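Local coordinates for protein transcription initiation factor IIB (Methanocaldococcus jannaschii, PDB 5O9J) that forms a mini-intein of the HINT fold within transcription factor IIB, which probably excises itself by protein splicing and joins the flanking sequences, at residues E9-K14 with V22-L27; S72-S77 with A161-V166. All coordinates share one frame; numbering follows the deposited sequence.

Contact 1: residues E9-K14 with V22-L27; sequences EPIIIK and VKIGEL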
# COMPACT_ATOMS: atom_id res chain seq x y z
N GLU A 9 -2.06 -6.27 -5.80
CA GLU A 9 -2.75 -6.00 -4.54
C GLU A 9 -4.21 -5.61 -4.76
O GLU A 9 -4.51 -4.60 -5.39
CB GLU A 9 -2.04 -4.89 -3.76
CG GLU A 9 -0.59 -5.16 -3.48
CD GLU A 9 -0.36 -6.52 -2.87
OE1 GLU A 9 -1.00 -6.84 -1.84
OE2 GLU A 9 0.48 -7.27 -3.42
N PRO A 10 -5.13 -6.42 -4.21
CA PRO A 10 -6.56 -6.12 -4.32
C PRO A 10 -6.95 -4.87 -3.56
O PRO A 10 -6.44 -4.62 -2.46
CB PRO A 10 -7.22 -7.36 -3.71
CG PRO A 10 -6.18 -7.97 -2.88
CD PRO A 10 -4.89 -7.70 -3.54
N ILE A 11 -7.82 -4.07 -4.17
CA ILE A 11 -8.43 -2.93 -3.50
C ILE A 11 -9.93 -3.03 -3.62
O ILE A 11 -10.45 -3.61 -4.58
CB ILE A 11 -8.01 -1.57 -4.10
CG1 ILE A 11 -8.07 -1.62 -5.63
CG2 ILE A 11 -6.65 -1.18 -3.65
CD1 ILE A 11 -7.59 -0.34 -6.28
N ILE A 12 -10.61 -2.43 -2.66
CA ILE A 12 -12.06 -2.43 -2.64
C ILE A 12 -12.48 -1.06 -3.10
O ILE A 12 -12.13 -0.06 -2.49
CB ILE A 12 -12.60 -2.74 -1.21
CG1 ILE A 12 -12.18 -4.16 -0.78
CG2 ILE A 12 -14.10 -2.60 -1.16
CD1 ILE A 12 -12.18 -4.39 0.73
N ILE A 13 -13.23 -0.99 -4.20
CA ILE A 13 -13.55 0.30 -4.78
C ILE A 13 -15.03 0.52 -5.06
O ILE A 13 -15.82 -0.42 -5.08
CB ILE A 13 -12.81 0.52 -6.12
CG1 ILE A 13 -13.24 -0.53 -7.15
CG2 ILE A 13 -11.31 0.48 -5.92
CD1 ILE A 13 -12.66 -0.29 -8.55
N LYS A 14 -15.36 1.79 -5.26
CA LYS A 14 -16.60 2.19 -5.92
C LYS A 14 -16.25 2.84 -7.26
O LYS A 14 -15.53 3.84 -7.28
CB LYS A 14 -17.40 3.18 -5.07
CG LYS A 14 -18.46 2.57 -4.20
CD LYS A 14 -19.44 3.65 -3.81
CE LYS A 14 -20.26 3.27 -2.60
NZ LYS A 14 -21.21 4.37 -2.26
N VAL A 22 -10.83 -5.42 -6.91
CA VAL A 22 -9.98 -5.58 -8.08
C VAL A 22 -8.48 -5.41 -7.79
O VAL A 22 -8.09 -4.76 -6.83
CB VAL A 22 -10.36 -4.55 -9.19
CG1 VAL A 22 -11.85 -4.67 -9.56
CG2 VAL A 22 -10.04 -3.13 -8.76
N LYS A 23 -7.64 -6.00 -8.64
CA LYS A 23 -6.21 -5.73 -8.60
C LYS A 23 -5.96 -4.25 -8.89
O LYS A 23 -6.43 -3.72 -9.90
CB LYS A 23 -5.46 -6.61 -9.60
CG LYS A 23 -5.77 -8.09 -9.45
CD LYS A 23 -4.88 -8.95 -10.33
CE LYS A 23 -5.24 -10.42 -10.18
NZ LYS A 23 -4.35 -11.33 -10.94
N ILE A 24 -5.21 -3.59 -8.01
CA ILE A 24 -4.96 -2.16 -8.14
C ILE A 24 -4.32 -1.83 -9.50
O ILE A 24 -4.69 -0.85 -10.13
CB ILE A 24 -4.07 -1.65 -6.99
CG1 ILE A 24 -3.84 -0.15 -7.11
CG2 ILE A 24 -2.73 -2.38 -6.93
CD1 ILE A 24 -3.01 0.41 -5.97
N GLY A 25 -3.39 -2.65 -9.96
CA GLY A 25 -2.72 -2.42 -11.24
C GLY A 25 -3.67 -2.52 -12.42
O GLY A 25 -3.56 -1.75 -13.38
N GLU A 26 -4.59 -3.48 -12.36
CA GLU A 26 -5.58 -3.67 -13.40
C GLU A 26 -6.49 -2.45 -13.57
O GLU A 26 -6.69 -1.96 -14.68
CB GLU A 26 -6.42 -4.91 -13.09
CG GLU A 26 -7.39 -5.33 -14.18
CD GLU A 26 -7.79 -6.80 -14.05
OE1 GLU A 26 -8.68 -7.25 -14.80
OE2 GLU A 26 -7.20 -7.50 -13.19
N LEU A 27 -7.03 -1.97 -12.45
CA LEU A 27 -7.83 -0.75 -12.46
C LEU A 27 -7.08 0.44 -13.06
O LEU A 27 -7.58 1.14 -13.94
CB LEU A 27 -8.25 -0.39 -11.04
CG LEU A 27 -8.94 0.97 -10.88
CD1 LEU A 27 -10.36 0.95 -11.45
CD2 LEU A 27 -8.93 1.39 -9.42
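I11 lays its CG1-CD1 arm across V22 and the first turn of helix 24-33, at the point where the hairpin of strands 10-15 and 18-23 in the HINT fold passes into that helix. CG1 sits between the backbone N and the carbonyl carbon (chi1 45°), and from there I11 CD1 reaches 3.7 Å from I24 CA and 3.8 Å from L27 CD2; the side chains of I11 and I24 cross at about a right angle. I13, on the same face as I11 and V22, takes a similar first torsion. I13 CD1 meets V22 CG2 at 3.9 Å and approaches the L27 methyls tip to tip. This apolar layer is continued by A174, which touches I11, and F172, which touches I24.

The backbone evidence is an antiparallel ladder: I11 and V22 are a hydrogen-bonded pair, with I11 N to V22 O at 2.8 Å and V22 N to I11 O at 3.0 Å, while P10 and K23 form the adjoining non-hydrogen-bonded pair. K23 is the N-cap residue, and the next amide already belongs to the helix: I24 N donates to E9 O at 2.9 Å.

Contact 2: residues S72-S77 with A161-V166; sequences SRHPVS and AYDLTV. With GOL (glycerol), chain G.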
# COMPACT_ATOMS: atom_id res chain seq x y z
N SER A 72 -1.65 6.83 -10.73
CA SER A 72 -0.39 6.90 -11.44
C SER A 72 0.33 5.57 -11.37
O SER A 72 -0.02 4.69 -10.58
CB SER A 72 0.48 8.03 -10.87
OG SER A 72 1.05 7.70 -9.62
N ARG A 73 1.34 5.42 -12.22
CA ARG A 73 2.18 4.24 -12.26
C ARG A 73 3.57 4.68 -12.69
O ARG A 73 3.73 5.73 -13.32
CB ARG A 73 1.63 3.19 -13.23
CG ARG A 73 1.70 3.62 -14.71
CD ARG A 73 1.05 2.63 -15.67
NE ARG A 73 1.01 3.17 -17.03
CZ ARG A 73 0.39 2.59 -18.06
NH1 ARG A 73 -0.25 1.44 -17.89
NH2 ARG A 73 0.40 3.16 -19.26
N HIS A 74 4.58 3.88 -12.35
CA HIS A 74 5.94 4.08 -12.85
C HIS A 74 6.65 2.74 -12.90
O HIS A 74 6.29 1.82 -12.16
CB HIS A 74 6.71 5.09 -12.00
CG HIS A 74 6.82 4.73 -10.55
ND1 HIS A 74 7.87 4.01 -10.03
CD2 HIS A 74 6.00 5.01 -9.50
CE1 HIS A 74 7.70 3.85 -8.74
NE2 HIS A 74 6.58 4.45 -8.38
N PRO A 75 7.63 2.60 -13.82
CA PRO A 75 8.40 1.36 -13.90
C PRO A 75 9.25 1.15 -12.66
O PRO A 75 9.81 2.11 -12.13
CB PRO A 75 9.29 1.56 -15.14
CG PRO A 75 8.65 2.66 -15.90
CD PRO A 75 8.00 3.55 -14.88
N VAL A 76 9.37 -0.10 -12.23
CA VAL A 76 10.23 -0.43 -11.10
C VAL A 76 10.96 -1.74 -11.36
O VAL A 76 10.39 -2.67 -11.92
CB VAL A 76 9.43 -0.54 -9.79
CG1 VAL A 76 9.12 0.84 -9.25
CG2 VAL A 76 8.15 -1.31 -10.02
N SER A 77 12.22 -1.79 -10.94
CA SER A 77 13.07 -2.95 -11.19
C SER A 77 12.86 -4.07 -10.18
O SER A 77 12.74 -5.24 -10.55
CB SER A 77 14.54 -2.53 -11.17
OG SER A 77 15.36 -3.60 -10.73
N ALA A 161 4.86 -0.14 -10.55
CA ALA A 161 4.27 0.02 -9.23
C ALA A 161 3.23 1.12 -9.33
O ALA A 161 3.32 1.98 -10.20
CB ALA A 161 5.32 0.36 -8.20
N TYR A 162 2.24 1.11 -8.44
CA TYR A 162 1.06 1.94 -8.63
C TYR A 162 0.69 2.83 -7.45
O TYR A 162 1.00 2.53 -6.29
CB TYR A 162 -0.13 1.03 -8.99
CG TYR A 162 0.13 0.21 -10.23
CD1 TYR A 162 0.81 -1.00 -10.16
CD2 TYR A 162 -0.27 0.65 -11.49
CE1 TYR A 162 1.08 -1.76 -11.29
CE2 TYR A 162 -0.02 -0.11 -12.63
CZ TYR A 162 0.66 -1.30 -12.52
OH TYR A 162 0.93 -2.07 -13.63
N ASP A 163 0.02 3.94 -7.77
CA ASP A 163 -0.32 4.98 -6.80
C ASP A 163 -1.77 5.44 -6.92
O ASP A 163 -2.28 5.65 -8.02
CB ASP A 163 0.61 6.19 -6.97
CG ASP A 163 1.81 6.16 -6.05
OD1 ASP A 163 1.66 6.52 -4.86
OD2 ASP A 163 2.91 5.75 -6.50
N LEU A 164 -2.42 5.62 -5.78
CA LEU A 164 -3.69 6.34 -5.74
C LEU A 164 -3.43 7.63 -4.99
O LEU A 164 -2.59 7.67 -4.09
CB LEU A 164 -4.79 5.52 -5.06
CG LEU A 164 -5.13 4.13 -5.62
CD1 LEU A 164 -6.13 3.41 -4.72
CD2 LEU A 164 -5.70 4.25 -7.03
N THR A 165 -4.13 8.69 -5.36
CA THR A 165 -4.11 9.90 -4.56
C THR A 165 -5.46 10.05 -3.90
O THR A 165 -6.48 10.23 -4.56
CB THR A 165 -3.79 11.17 -5.39
OG1 THR A 165 -2.48 11.04 -5.97
CG2 THR A 165 -3.82 12.41 -4.51
N VAL A 166 -5.45 9.96 -2.57
CA VAL A 166 -6.66 10.07 -1.79
C VAL A 166 -6.55 11.28 -0.87
O VAL A 166 -5.87 11.23 0.16
CB VAL A 166 -6.89 8.79 -0.95
CG1 VAL A 166 -8.23 8.85 -0.24
CG2 VAL A 166 -6.81 7.56 -1.84
C1 GOL G . 1.80 -1.16 -16.60
O1 GOL G . 0.78 -0.75 -15.71
C2 GOL G . 1.43 -2.50 -17.23
O2 GOL G . 0.76 -2.27 -18.44
C3 GOL G . 2.72 -3.27 -17.52
O3 GOL G . 2.49 -4.18 -18.57
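The H74 imidazole has A161 O over one face, 4.1 Å from H74 CD2, and D163 OD2 at its edge, near the ring plane. H74 NE2 lies 4.3 Å from D163 OD2, too far for a contact between the two atoms. D163 is held elsewhere: OD1 accepts from the backbone N of Y3 and OD2 from that of A4, so the N-terminal residues fix its orientation.

The Y162 ring belongs to the other side of the sheet. Glycerol O1, probably from the crystallisation liquor, is at its edge, near its plane, and lies 2.5 Å from Y162 OH, very short for a hydrogen bond and so of doubtful accuracy; either hydroxyl could be the donor. Y162 OH also bonds S158 OG. R73 CB comes obliquely to the ring, 3.6 Å from Y162 CD2. The R73 chain then runs extended from CG to NE, carrying its guanidinium away from the strand pair to salt bridges with D29 and E45; its bond to the glycerol is weak.

Four backbone bonds establish the register. S72 and D163 exchange two, as do H74 and A161. R73 and Y162 form the non-hydrogen-bonded pair between them. Past the pairing, V76 CG2 packs 3.8 Å from A161 CB.

With strand axes 4.7 Å apart and directions 157° apart, this is a twisted antiparallel pair. Strands 70-75 and 160-165 are separated by more than 80 residues yet are neighbours in one sheet, flanked by strands 5-6 and 44-48, a long-range closure in keeping with the largely beta HINT fold of inteins.

Contacts 1 and 2 follow one another along the chain, and their centres lie 13 Å apart. They belong to different sheets: contact 1 to the four-stranded sheet holding strands 10-15 and 18-23, contact 2 to the five-stranded one holding strands 70-75 and 160-165. Helix 24-33 bridges them. It starts within contact 1, where G25 CA comes 3.8 Å from Y162 CZ and I24 CD1 4.2 Å from Y162 CB, and farther along its I28 and D29 also touch Y162. A single helix thus packs the early hairpin against a sheet that includes the late strand 160-165, bringing sequence-distant parts of the splicing domain together.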